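PDB 3FCP: L-Ala-D/L-Glu epimerase, a muconate lactonizing enzyme from Klebsiella pneumoniae subsp. pneumoniae MGH 78578, which belongs to the enolase superfamily, the muconate lactonizing enzyme family, and holds a magnesium ion in its TIM-barrel-like domain. Local coordinates for residues 129-142 / 315-329. Sequence-based numbering, arbitrary orientation.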
ATOM      1  N   LEU A 129     -40.551   1.342  -5.962  1.00 21.58           N
ATOM      2  CA  LEU A 129     -39.105   1.165  -5.872  1.00 21.73           C
ATOM      3  C   LEU A 129     -38.535   0.522  -7.132  1.00 22.22           C
ATOM      4  O   LEU A 129     -37.413   0.018  -7.136  1.00 21.74           O
ATOM      5  CB  LEU A 129     -38.751   0.344  -4.625  1.00 21.28           C
ATOM      6  CG  LEU A 129     -39.233   0.959  -3.303  1.00 23.07           C
ATOM      7  CD1 LEU A 129     -38.788   0.083  -2.140  1.00 21.55           C
ATOM      8  CD2 LEU A 129     -38.693   2.378  -3.144  1.00 21.96           C
ATOM      9  N   GLY A 130     -39.320   0.545  -8.207  1.00 22.94           N
ATOM     10  CA  GLY A 130     -38.851  -0.002  -9.469  1.00 23.86           C
ATOM     11  C   GLY A 130     -39.416  -1.342  -9.890  1.00 23.91           C
ATOM     12  O   GLY A 130     -39.201  -1.773 -11.024  1.00 26.56           O
ATOM     13  N   GLY A 131     -40.126  -2.010  -8.989  1.00 24.74           N
ATOM     14  CA  GLY A 131     -40.703  -3.297  -9.329  1.00 24.96           C
ATOM     15  C   GLY A 131     -40.067  -4.454  -8.591  1.00 25.41           C
ATOM     16  O   GLY A 131     -38.856  -4.476  -8.355  1.00 24.41           O
ATOM     17  N   ALA A 132     -40.893  -5.424  -8.226  1.00 25.45           N
ATOM     18  CA  ALA A 132     -40.421  -6.596  -7.510  1.00 26.11           C
ATOM     19  C   ALA A 132     -39.875  -7.653  -8.456  1.00 26.41           C
ATOM     20  O   ALA A 132     -40.491  -7.977  -9.477  1.00 24.78           O
ATOM     21  CB  ALA A 132     -41.549  -7.184  -6.681  1.00 24.79           C
ATOM     22  N   LEU A 133     -38.708  -8.182  -8.110  1.00 25.87           N
ATOM     23  CA  LEU A 133     -38.072  -9.234  -8.890  1.00 28.03           C
ATOM     24  C   LEU A 133     -38.689 -10.547  -8.426  1.00 29.48           C
ATOM     25  O   LEU A 133     -38.718 -11.537  -9.157  1.00 29.58           O
ATOM     26  CB  LEU A 133     -36.574  -9.270  -8.590  1.00 27.47           C
ATOM     27  CG  LEU A 133     -35.535  -8.612  -9.502  1.00 31.49           C
ATOM     28  CD1 LEU A 133     -36.092  -7.387 -10.195  1.00 31.17           C
ATOM     29  CD2 LEU A 133     -34.308  -8.275  -8.652  1.00 30.05           C
ATOM     30  N   GLN A 134     -39.194 -10.526  -7.198  1.00 30.31           N
ATOM     31  CA  GLN A 134     -39.766 -11.705  -6.556  1.00 33.73           C
ATOM     32  C   GLN A 134     -40.887 -11.235  -5.630  1.00 33.86           C
ATOM     33  O   GLN A 134     -40.731 -10.232  -4.926  1.00 32.64           O
ATOM     34  CB  GLN A 134     -38.655 -12.366  -5.740  1.00 38.10           C
ATOM     35  CG  GLN A 134     -38.851 -13.800  -5.353  1.00 43.73           C
ATOM     36  CD  GLN A 134     -37.690 -14.302  -4.514  1.00 46.18           C
ATOM     37  OE1 GLN A 134     -37.588 -15.492  -4.217  1.00 49.01           O
ATOM     38  NE2 GLN A 134     -36.805 -13.386  -4.120  1.00 48.34           N
ATOM     39  N   THR A 135     -42.007 -11.952  -5.623  1.00 32.17           N
ATOM     40  CA  THR A 135     -43.130 -11.569  -4.781  1.00 33.67           C
ATOM     41  C   THR A 135     -43.310 -12.523  -3.592  1.00 33.17           C
ATOM     42  O   THR A 135     -44.265 -12.414  -2.822  1.00 33.26           O
ATOM     43  CB  THR A 135     -44.426 -11.481  -5.624  1.00 34.90           C
ATOM     44  OG1 THR A 135     -45.390 -10.692  -4.924  1.00 41.37           O
ATOM     45  CG2 THR A 135     -44.997 -12.860  -5.886  1.00 33.25           C
ATOM     46  N   ALA A 136     -42.374 -13.458  -3.459  1.00 33.38           N
ATOM     47  CA  ALA A 136     -42.348 -14.430  -2.368  1.00 33.53           C
ATOM     48  C   ALA A 136     -40.879 -14.487  -1.937  1.00 32.52           C
ATOM     49  O   ALA A 136     -40.013 -14.888  -2.712  1.00 33.24           O
ATOM     50  CB  ALA A 136     -42.813 -15.801  -2.863  1.00 34.43           C
ATOM     51  N   LEU A 137     -40.594 -14.076  -0.709  1.00 31.06           N
ATOM     52  CA  LEU A 137     -39.214 -14.057  -0.242  1.00 29.84           C
ATOM     53  C   LEU A 137     -38.884 -15.070   0.836  1.00 28.17           C
ATOM     54  O   LEU A 137     -39.709 -15.368   1.704  1.00 26.74           O
ATOM     55  CB  LEU A 137     -38.856 -12.656   0.261  1.00 31.82           C
ATOM     56  CG  LEU A 137     -38.739 -11.557  -0.800  1.00 34.14           C
ATOM     57  CD1 LEU A 137     -40.109 -11.223  -1.361  1.00 33.44           C
ATOM     58  CD2 LEU A 137     -38.108 -10.328  -0.178  1.00 34.24           C
ATOM     59  N   PRO A 138     -37.654 -15.614   0.799  1.00 28.35           N
ATOM     60  CA  PRO A 138     -37.233 -16.598   1.798  1.00 26.81           C
ATOM     61  C   PRO A 138     -36.992 -15.935   3.147  1.00 26.50           C
ATOM     62  O   PRO A 138     -36.520 -14.797   3.226  1.00 26.16           O
ATOM     63  CB  PRO A 138     -35.962 -17.181   1.190  1.00 27.34           C
ATOM     64  CG  PRO A 138     -35.392 -16.005   0.445  1.00 28.37           C
ATOM     65  CD  PRO A 138     -36.608 -15.421  -0.223  1.00 27.64           C
ATOM     66  N   VAL A 139     -37.332 -16.654   4.207  1.00 25.43           N
ATOM     67  CA  VAL A 139     -37.166 -16.168   5.568  1.00 25.88           C
ATOM     68  C   VAL A 139     -36.601 -17.318   6.402  1.00 29.04           C
ATOM     69  O   VAL A 139     -37.228 -18.375   6.522  1.00 28.36           O
ATOM     70  CB  VAL A 139     -38.521 -15.737   6.177  1.00 25.98           C
ATOM     71  CG1 VAL A 139     -38.324 -15.271   7.610  1.00 24.98           C
ATOM     72  CG2 VAL A 139     -39.149 -14.633   5.338  1.00 24.98           C
ATOM     73  N   LEU A 140     -35.412 -17.127   6.961  1.00 27.72           N
ATOM     74  CA  LEU A 140     -34.818 -18.174   7.779  1.00 28.62           C
ATOM     75  C   LEU A 140     -35.351 -18.055   9.199  1.00 29.92           C
ATOM     76  O   LEU A 140     -36.141 -17.159   9.500  1.00 29.60           O
ATOM     77  CB  LEU A 140     -33.291 -18.056   7.760  1.00 28.10           C
ATOM     78  CG  LEU A 140     -32.642 -16.708   8.097  1.00 26.47           C
ATOM     79  CD1 LEU A 140     -32.773 -16.408   9.590  1.00 25.06           C
ATOM     80  CD2 LEU A 140     -31.167 -16.753   7.694  1.00 25.32           C
ATOM     81  N   TRP A 141     -34.933 -18.968  10.068  1.00 31.02           N
ATOM     82  CA  TRP A 141     -35.367 -18.942  11.460  1.00 32.17           C
ATOM     83  C   TRP A 141     -34.131 -18.869  12.352  1.00 31.24           C
ATOM     84  O   TRP A 141     -33.104 -19.480  12.053  1.00 30.10           O
ATOM     85  CB  TRP A 141     -36.183 -20.201  11.790  1.00 34.61           C
ATOM     86  CG  TRP A 141     -36.753 -20.200  13.178  1.00 37.10           C
ATOM     87  CD1 TRP A 141     -36.423 -21.041  14.202  1.00 38.74           C
ATOM     88  CD2 TRP A 141     -37.728 -19.292  13.703  1.00 37.95           C
ATOM     89  NE1 TRP A 141     -37.130 -20.710  15.335  1.00 39.47           N
ATOM     90  CE2 TRP A 141     -37.939 -19.640  15.056  1.00 38.66           C
ATOM     91  CE3 TRP A 141     -38.443 -18.215  13.162  1.00 38.46           C
ATOM     92  CZ2 TRP A 141     -38.835 -18.949  15.878  1.00 40.05           C
ATOM     93  CZ3 TRP A 141     -39.336 -17.526  13.980  1.00 40.19           C
ATOM     94  CH2 TRP A 141     -39.522 -17.898  15.324  1.00 40.20           C
ATOM     95  N   THR A 142     -34.221 -18.111  13.436  1.00 31.56           N
ATOM     96  CA  THR A 142     -33.090 -17.990  14.338  1.00 32.78           C
ATOM     97  C   THR A 142     -33.242 -18.938  15.513  1.00 34.41           C
ATOM     98  O   THR A 142     -34.329 -19.102  16.066  1.00 34.69           O
ATOM     99  CB  THR A 142     -32.922 -16.538  14.860  1.00 34.13           C
ATOM    100  OG1 THR A 142     -32.445 -15.701  13.799  1.00 33.61           O
ATOM    101  CG2 THR A 142     -31.919 -16.483  16.011  1.00 33.67           C
ATOM    102  N   HIS A 315     -40.695  -4.962   0.895  1.00 22.17           N
ATOM    103  CA  HIS A 315     -40.936  -4.284  -0.379  1.00 22.09           C
ATOM    104  C   HIS A 315     -39.604  -3.890  -1.019  1.00 21.41           C
ATOM    105  O   HIS A 315     -39.442  -3.989  -2.236  1.00 19.99           O
ATOM    106  CB  HIS A 315     -41.816  -3.053  -0.176  1.00 20.53           C
ATOM    107  CG  HIS A 315     -43.282  -3.363  -0.147  1.00 21.05           C
ATOM    108  ND1 HIS A 315     -43.988  -3.732  -1.272  1.00 22.46           N
ATOM    109  CD2 HIS A 315     -44.169  -3.385   0.875  1.00 20.95           C
ATOM    110  CE1 HIS A 315     -45.245  -3.967  -0.945  1.00 20.56           C
ATOM    111  NE2 HIS A 315     -45.382  -3.764   0.353  1.00 20.71           N
ATOM    112  N   ALA A 316     -38.659  -3.449  -0.189  1.00 20.74           N
ATOM    113  CA  ALA A 316     -37.330  -3.067  -0.657  1.00 22.29           C
ATOM    114  C   ALA A 316     -36.535  -4.309  -1.068  1.00 21.73           C
ATOM    115  O   ALA A 316     -35.926  -4.343  -2.141  1.00 22.12           O
ATOM    116  CB  ALA A 316     -36.583  -2.300   0.442  1.00 21.37           C
ATOM    117  N   TRP A 317     -36.554  -5.337  -0.222  1.00 23.26           N
ATOM    118  CA  TRP A 317     -35.828  -6.577  -0.506  1.00 23.03           C
ATOM    119  C   TRP A 317     -36.284  -7.233  -1.812  1.00 23.10           C
ATOM    120  O   TRP A 317     -35.483  -7.853  -2.515  1.00 21.91           O
ATOM    121  CB  TRP A 317     -36.013  -7.591   0.634  1.00 22.71           C
ATOM    122  CG  TRP A 317     -35.525  -7.178   2.014  1.00 22.04           C
ATOM    123  CD1 TRP A 317     -35.815  -7.810   3.199  1.00 20.63           C
ATOM    124  CD2 TRP A 317     -34.705  -6.049   2.357  1.00 20.09           C
ATOM    125  NE1 TRP A 317     -35.231  -7.147   4.248  1.00 22.19           N
ATOM    126  CE2 TRP A 317     -34.547  -6.061   3.763  1.00 21.53           C
ATOM    127  CE3 TRP A 317     -34.091  -5.026   1.614  1.00 20.64           C
ATOM    128  CZ2 TRP A 317     -33.803  -5.086   4.445  1.00 21.23           C
ATOM    129  CZ3 TRP A 317     -33.353  -4.056   2.291  1.00 19.54           C
ATOM    130  CH2 TRP A 317     -33.216  -4.093   3.695  1.00 21.88           C
ATOM    131  N   SER A 318     -37.568  -7.092  -2.133  1.00 23.40           N
ATOM    132  CA  SER A 318     -38.136  -7.693  -3.341  1.00 22.82           C
ATOM    133  C   SER A 318     -37.535  -7.164  -4.633  1.00 22.12           C
ATOM    134  O   SER A 318     -37.557  -7.838  -5.662  1.00 22.47           O
ATOM    135  CB  SER A 318     -39.653  -7.471  -3.390  1.00 23.15           C
ATOM    136  OG  SER A 318     -39.969  -6.144  -3.787  1.00 22.14           O
ATOM    137  N   THR A 319     -37.006  -5.951  -4.590  1.00 21.56           N
ATOM    138  CA  THR A 319     -36.437  -5.358  -5.790  1.00 21.73           C
ATOM    139  C   THR A 319     -34.981  -5.750  -6.011  1.00 23.58           C
ATOM    140  O   THR A 319     -34.391  -5.372  -7.022  1.00 23.35           O
ATOM    141  CB  THR A 319     -36.466  -3.835  -5.718  1.00 20.16           C
ATOM    142  OG1 THR A 319     -35.506  -3.401  -4.746  1.00 19.03           O
ATOM    143  CG2 THR A 319     -37.857  -3.340  -5.315  1.00 19.27           C
ATOM    144  N   LEU A 320     -34.411  -6.523  -5.090  1.00 22.69           N
ATOM    145  CA  LEU A 320     -32.995  -6.884  -5.184  1.00 23.54           C
ATOM    146  C   LEU A 320     -32.680  -8.371  -5.178  1.00 22.92           C
ATOM    147  O   LEU A 320     -33.446  -9.171  -4.654  1.00 24.13           O
ATOM    148  CB  LEU A 320     -32.234  -6.265  -4.003  1.00 21.73           C
ATOM    149  CG  LEU A 320     -32.369  -4.767  -3.740  1.00 22.98           C
ATOM    150  CD1 LEU A 320     -31.968  -4.453  -2.294  1.00 21.96           C
ATOM    151  CD2 LEU A 320     -31.510  -4.012  -4.740  1.00 21.80           C
ATOM    152  N   PRO A 321     -31.530  -8.754  -5.758  1.00 23.71           N
ATOM    153  CA  PRO A 321     -31.120 -10.162  -5.784  1.00 24.36           C
ATOM    154  C   PRO A 321     -30.461 -10.397  -4.418  1.00 25.44           C
ATOM    155  O   PRO A 321     -29.376  -9.883  -4.162  1.00 28.58           O
ATOM    156  CB  PRO A 321     -30.081 -10.213  -6.907  1.00 26.00           C
ATOM    157  CG  PRO A 321     -30.321  -8.946  -7.702  1.00 28.03           C
ATOM    158  CD  PRO A 321     -30.673  -7.950  -6.641  1.00 25.24           C
ATOM    159  N   LEU A 322     -31.105 -11.146  -3.537  1.00 25.23           N
ATOM    160  CA  LEU A 322     -30.526 -11.380  -2.219  1.00 25.40           C
ATOM    161  C   LEU A 322     -29.951 -12.788  -2.113  1.00 26.65           C
ATOM    162  O   LEU A 322     -30.674 -13.748  -1.836  1.00 27.39           O
ATOM    163  CB  LEU A 322     -31.585 -11.159  -1.136  1.00 26.63           C
ATOM    164  CG  LEU A 322     -32.257  -9.776  -1.126  1.00 26.80           C
ATOM    165  CD1 LEU A 322     -33.165  -9.669   0.081  1.00 27.07           C
ATOM    166  CD2 LEU A 322     -31.208  -8.675  -1.078  1.00 26.01           C
ATOM    167  N   GLN A 323     -28.645 -12.903  -2.331  1.00 23.57           N
ATOM    168  CA  GLN A 323     -27.980 -14.193  -2.280  1.00 25.85           C
ATOM    169  C   GLN A 323     -28.170 -14.912  -0.947  1.00 24.38           C
ATOM    170  O   GLN A 323     -28.356 -16.130  -0.910  1.00 23.08           O
ATOM    171  CB  GLN A 323     -26.484 -14.021  -2.560  1.00 27.17           C
ATOM    172  CG  GLN A 323     -25.660 -15.301  -2.406  1.00 29.67           C
ATOM    173  CD  GLN A 323     -24.193 -15.121  -2.781  1.00 30.41           C
ATOM    174  OE1 GLN A 323     -23.754 -14.022  -3.130  1.00 32.88           O
ATOM    175  NE2 GLN A 323     -23.428 -16.203  -2.704  1.00 30.78           N
ATOM    176  N   TRP A 324     -28.136 -14.163   0.147  1.00 22.85           N
ATOM    177  CA  TRP A 324     -28.267 -14.771   1.463  1.00 23.76           C
ATOM    178  C   TRP A 324     -29.674 -14.794   2.066  1.00 23.64           C
ATOM    179  O   TRP A 324     -29.842 -15.095   3.246  1.00 23.54           O
ATOM    180  CB  TRP A 324     -27.272 -14.101   2.412  1.00 24.08           C
ATOM    181  CG  TRP A 324     -25.868 -14.225   1.889  1.00 26.66           C
ATOM    182  CD1 TRP A 324     -25.181 -13.307   1.147  1.00 24.85           C
ATOM    183  CD2 TRP A 324     -25.015 -15.373   1.997  1.00 26.40           C
ATOM    184  NE1 TRP A 324     -23.953 -13.813   0.786  1.00 26.11           N
ATOM    185  CE2 TRP A 324     -23.827 -15.079   1.293  1.00 25.14           C
ATOM    186  CE3 TRP A 324     -25.143 -16.626   2.617  1.00 26.86           C
ATOM    187  CZ2 TRP A 324     -22.767 -15.990   1.191  1.00 27.13           C
ATOM    188  CZ3 TRP A 324     -24.084 -17.535   2.515  1.00 26.85           C
ATOM    189  CH2 TRP A 324     -22.914 -17.209   1.808  1.00 25.11           C
ATOM    190  N   GLY A 325     -30.680 -14.492   1.249  1.00 23.19           N
ATOM    191  CA  GLY A 325     -32.055 -14.504   1.726  1.00 23.45           C
ATOM    192  C   GLY A 325     -32.362 -13.374   2.694  1.00 24.67           C
ATOM    193  O   GLY A 325     -31.728 -12.322   2.643  1.00 24.12           O
ATOM    194  N   THR A 326     -33.346 -13.583   3.568  1.00 24.73           N
ATOM    195  CA  THR A 326     -33.726 -12.568   4.554  1.00 24.16           C
ATOM    196  C   THR A 326     -34.024 -13.208   5.901  1.00 24.01           C
ATOM    197  O   THR A 326     -34.177 -14.432   6.006  1.00 24.72           O
ATOM    198  CB  THR A 326     -35.003 -11.779   4.138  1.00 24.39           C
ATOM    199  OG1 THR A 326     -36.167 -12.445   4.653  1.00 25.42           O
ATOM    200  CG2 THR A 326     -35.125 -11.692   2.616  1.00 22.56           C
ATOM    201  N   GLU A 327     -34.107 -12.369   6.927  1.00 21.66           N
ATOM    202  CA  GLU A 327     -34.422 -12.808   8.280  1.00 23.47           C
ATOM    203  C   GLU A 327     -35.657 -12.046   8.768  1.00 22.78           C
ATOM    204  O   GLU A 327     -35.721 -11.607   9.917  1.00 23.67           O
ATOM    205  CB  GLU A 327     -33.235 -12.544   9.217  1.00 24.21           C
ATOM    206  CG  GLU A 327     -32.619 -11.154   9.070  1.00 24.70           C
ATOM    207  CD  GLU A 327     -31.522 -10.889  10.077  1.00 24.16           C
ATOM    208  OE1 GLU A 327     -30.788 -11.838  10.423  1.00 24.82           O
ATOM    209  OE2 GLU A 327     -31.378  -9.727  10.510  1.00 23.94           O
ATOM    210  N   MET A 328     -36.645 -11.890   7.893  1.00 23.51           N
ATOM    211  CA  MET A 328     -37.850 -11.157   8.263  1.00 23.93           C
ATOM    212  C   MET A 328     -38.929 -11.976   8.980  1.00 25.06           C
ATOM    213  O   MET A 328     -40.067 -12.094   8.511  1.00 26.70           O
ATOM    214  CB  MET A 328     -38.415 -10.452   7.030  1.00 23.01           C
ATOM    215  CG  MET A 328     -38.009  -8.961   6.967  1.00 31.63           C
ATOM    216  SD  MET A 328     -36.237  -8.614   7.004  1.00 14.06           S
ATOM    217  CE  MET A 328     -35.824  -8.967   8.373  1.00 28.04           C
ATOM    218  N   PHE A 329     -38.560 -12.509  10.144  1.00 24.96           N
ATOM    219  CA  PHE A 329     -39.460 -13.326  10.960  1.00 27.34           C
ATOM    220  C   PHE A 329     -39.971 -12.581  12.196  1.00 26.02           C
ATOM    221  O   PHE A 329     -40.649 -13.165  13.051  1.00 26.22           O
ATOM    222  CB  PHE A 329     -38.734 -14.607  11.393  1.00 27.30           C
ATOM    223  CG  PHE A 329     -37.475 -14.356  12.183  1.00 28.86           C
ATOM    224  CD1 PHE A 329     -37.539 -13.959  13.514  1.00 28.90           C
ATOM    225  CD2 PHE A 329     -36.224 -14.503  11.588  1.00 29.14           C
ATOM    226  CE1 PHE A 329     -36.382 -13.709  14.244  1.00 30.89           C
ATOM    227  CE2 PHE A 329     -35.055 -14.255  12.309  1.00 28.86           C
ATOM    228  CZ  PHE A 329     -35.135 -13.857  13.641  1.00 29.67           C
TER
HETATM  229  O   HOH W   1     -34.727  -1.198  -6.283  1.00 39.01           O
HETATM  230  O   HOH W   2     -36.142 -10.674  -4.742  1.00 44.17           O
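The backbones come close twice, Ala-132 CA 4.5 Å from Thr-319 CA and Val-139 CA 5.1 Å from Thr-326 CA; they advance in roughly the same sense only at the second. At the first crossing, Leu-133 N donates to Ser-318 O (2.7 Å, N-H...O 160°), within the type I turn Trp-317 to Leu-320. At the second, Leu-140 N donates to Thr-326 O (3.1 Å), nearly straight and in the carbonyl plane. Thr-326 OG1 gives its proton to Pro-138 O (2.8 Å), also in that carbonyl's plane, and weakly accepts from Met-328 N. Leu-137 turns CD2 onto Trp-317 CB (3.5 Å), the two side chains at about a right angle. With CG1 trans to N (chi1 178°), Val-139 lays this methyl on the backbone of Met-328 and on Phe-329 CB. The Phe-329 ring lies oblique to the six-membered ring of Trp-141, planes at 60°. Thr-142 OG1 lies 3.3 Å from Phe-329 CE2 and CZ, buried without a hydrogen-bonding partner in the model. A water joins Leu-129 O to Thr-319 OG1; Asn-89 of a second subunit also binds Leu-129 O. The segment 315-329 thus flanks the first barrel strand, 136-143, on the side away from strand 166-170. Polar bonds fix both crossings; Leu-137 packs between them, and Val-139, Trp-141 and Phe-329 at and beyond the second. The Glu-327 side chain, about 7 Å from the magnesium ion, forms a salt bridge with Lys-168 and hydrogen bonds with Tyr-299 OH and Thr-302 N.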